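Local coordinates for protein glial cell-derived neurotrophic factor (PDB 1AGQ) that acts as a secreted cystine-knot growth factor of the TGF-beta superfamily that supports neurons, probably by engaging cell-surface receptors, at residues L44-L49 against E63-Y68. Residues are numbered along the deposited sequence; the frame is centred on the assembly and turned at random.
Sequences LTAIHL and ELIFRY
Thr-45, Ile-47 and Leu-49 each exchange two backbone hydrogen bonds with Tyr-68, Phe-66 and Leu-64 in turn, joining strands 44-49 and 63-68 in a regular antiparallel pair, N-to-C directions 156° apart. Ala-46 with Arg-67 and His-48 with Ile-65 form the non-hydrogen-bonded pairs between. Thr-45 and Ala-46 also pair with a parallel strand of the second subunit. Thr-45 lies over one face of the Tyr-68 ring in a CH-pi contact, CB 3.8 Å from the ring centroid. Chi1 of 64° sets Tyr-68 CG between its own backbone N and carbonyl carbon, which swings the ring across to Thr-45. The phenol OH then hydrogen-bonds His-48 NE2 of the second subunit. Cutting Tyr-68 back to an alanine is likely to strip Thr-45 of its aromatic cover and to leave that histidine without this partner. On the same face, Ile-47 CG2 meets the edge of the Phe-66 ring, 3.7 Å from CD2. Leu-49 CD1 packs on Phe-66 CB at 3.7 Å, and Leu-87 of the third subunit touches both residues. On the other face, Ala-46 CB touches both Ile-65 CG2 and Arg-67 CG. Leu-44 CD2 rests over one face of the Arg-67 guanidinium, 3.8 Å from NH1, while NH2 forms a salt bridge with Asp-109. At the far end, His-48 NE2 gives a weak, bent hydrogen bond to Glu-63 OE1 (2.8 Å). The carboxylate plane is turned 70° from the ring. Such a long, twisted two-stranded hairpin is a finger of the cystine-knot growth factor fold.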
# COMPACT_ATOMS: atom_id res chain seq x y z
N LEU B 44 1.67 -4.16 -5.31
CA LEU B 44 2.71 -4.64 -6.19
C LEU B 44 3.03 -6.06 -5.76
O LEU B 44 3.16 -6.34 -4.57
CB LEU B 44 3.93 -3.74 -6.03
CG LEU B 44 5.13 -3.87 -6.96
CD1 LEU B 44 4.76 -3.47 -8.36
CD2 LEU B 44 6.25 -2.99 -6.45
N THR B 45 3.12 -6.97 -6.73
CA THR B 45 3.42 -8.36 -6.43
C THR B 45 4.62 -8.76 -7.28
O THR B 45 4.66 -8.44 -8.47
CB THR B 45 2.25 -9.28 -6.79
OG1 THR B 45 1.12 -8.95 -5.98
CG2 THR B 45 2.60 -10.76 -6.50
N ALA B 46 5.60 -9.43 -6.66
CA ALA B 46 6.80 -9.85 -7.38
C ALA B 46 6.87 -11.36 -7.61
O ALA B 46 6.43 -12.18 -6.79
CB ALA B 46 8.03 -9.38 -6.61
N ILE B 47 7.45 -11.74 -8.75
CA ILE B 47 7.64 -13.15 -9.06
C ILE B 47 8.97 -13.29 -9.80
O ILE B 47 9.24 -12.57 -10.77
CB ILE B 47 6.46 -13.72 -9.91
CG1 ILE B 47 6.72 -15.19 -10.23
CG2 ILE B 47 6.24 -12.88 -11.14
CD1 ILE B 47 5.47 -15.94 -10.60
N HIS B 48 9.84 -14.15 -9.30
CA HIS B 48 11.12 -14.35 -9.95
C HIS B 48 10.87 -15.28 -11.13
O HIS B 48 10.31 -16.36 -10.96
CB HIS B 48 12.13 -15.00 -9.01
CG HIS B 48 13.42 -15.36 -9.68
ND1 HIS B 48 14.04 -16.58 -9.49
CD2 HIS B 48 14.16 -14.68 -10.58
CE1 HIS B 48 15.12 -16.63 -10.26
NE2 HIS B 48 15.22 -15.50 -10.93
N LEU B 49 11.25 -14.84 -12.33
CA LEU B 49 11.03 -15.63 -13.53
C LEU B 49 12.27 -15.66 -14.41
O LEU B 49 13.20 -14.89 -14.24
CB LEU B 49 9.89 -15.03 -14.36
CG LEU B 49 8.47 -14.86 -13.79
CD1 LEU B 49 7.67 -13.96 -14.71
CD2 LEU B 49 7.79 -16.20 -13.65
N GLU B 63 17.34 -13.83 -16.11
CA GLU B 63 16.26 -13.98 -15.14
C GLU B 63 15.85 -12.59 -14.72
O GLU B 63 16.58 -11.62 -14.96
CB GLU B 63 16.74 -14.72 -13.89
CG GLU B 63 17.24 -16.12 -14.14
CD GLU B 63 17.51 -16.88 -12.86
OE1 GLU B 63 17.78 -16.23 -11.82
OE2 GLU B 63 17.45 -18.12 -12.90
N LEU B 64 14.70 -12.47 -14.07
CA LEU B 64 14.27 -11.18 -13.62
C LEU B 64 13.19 -11.33 -12.58
O LEU B 64 12.56 -12.39 -12.45
CB LEU B 64 13.74 -10.35 -14.80
CG LEU B 64 12.30 -10.68 -15.22
CD1 LEU B 64 11.70 -9.54 -16.04
CD2 LEU B 64 12.32 -11.96 -16.03
N ILE B 65 13.03 -10.27 -11.80
CA ILE B 65 11.96 -10.22 -10.83
C ILE B 65 10.87 -9.45 -11.61
O ILE B 65 11.04 -8.28 -11.91
CB ILE B 65 12.34 -9.40 -9.59
CG1 ILE B 65 13.59 -9.97 -8.92
CG2 ILE B 65 11.18 -9.42 -8.63
CD1 ILE B 65 13.41 -11.37 -8.39
N PHE B 66 9.80 -10.12 -11.99
CA PHE B 66 8.75 -9.44 -12.72
C PHE B 66 7.76 -8.97 -11.66
O PHE B 66 7.43 -9.72 -10.75
CB PHE B 66 8.07 -10.40 -13.70
CG PHE B 66 6.76 -9.89 -14.24
CD1 PHE B 66 6.74 -8.89 -15.20
CD2 PHE B 66 5.56 -10.40 -13.78
CE1 PHE B 66 5.54 -8.39 -15.69
CE2 PHE B 66 4.35 -9.91 -14.27
CZ PHE B 66 4.34 -8.90 -15.22
N ARG B 67 7.32 -7.72 -11.75
CA ARG B 67 6.35 -7.22 -10.77
C ARG B 67 5.10 -6.72 -11.48
O ARG B 67 5.17 -6.11 -12.53
CB ARG B 67 6.97 -6.12 -9.92
CG ARG B 67 8.19 -6.63 -9.18
CD ARG B 67 8.59 -5.67 -8.09
NE ARG B 67 9.16 -4.45 -8.64
CZ ARG B 67 9.84 -3.57 -7.91
NH1 ARG B 67 10.01 -3.79 -6.62
NH2 ARG B 67 10.38 -2.49 -8.48
N TYR B 68 3.95 -7.04 -10.89
CA TYR B 68 2.70 -6.63 -11.48
C TYR B 68 1.81 -6.03 -10.40
O TYR B 68 2.01 -6.29 -9.22
CB TYR B 68 2.01 -7.82 -12.16
CG TYR B 68 1.61 -8.94 -11.23
CD1 TYR B 68 2.51 -9.92 -10.86
CD2 TYR B 68 0.30 -9.04 -10.75
CE1 TYR B 68 2.14 -10.99 -10.05
CE2 TYR B 68 -0.09 -10.12 -9.93
CZ TYR B 68 0.84 -11.09 -9.58
OH TYR B 68 0.49 -12.15 -8.74
O HOH W 1 -0.07 -7.18 -7.15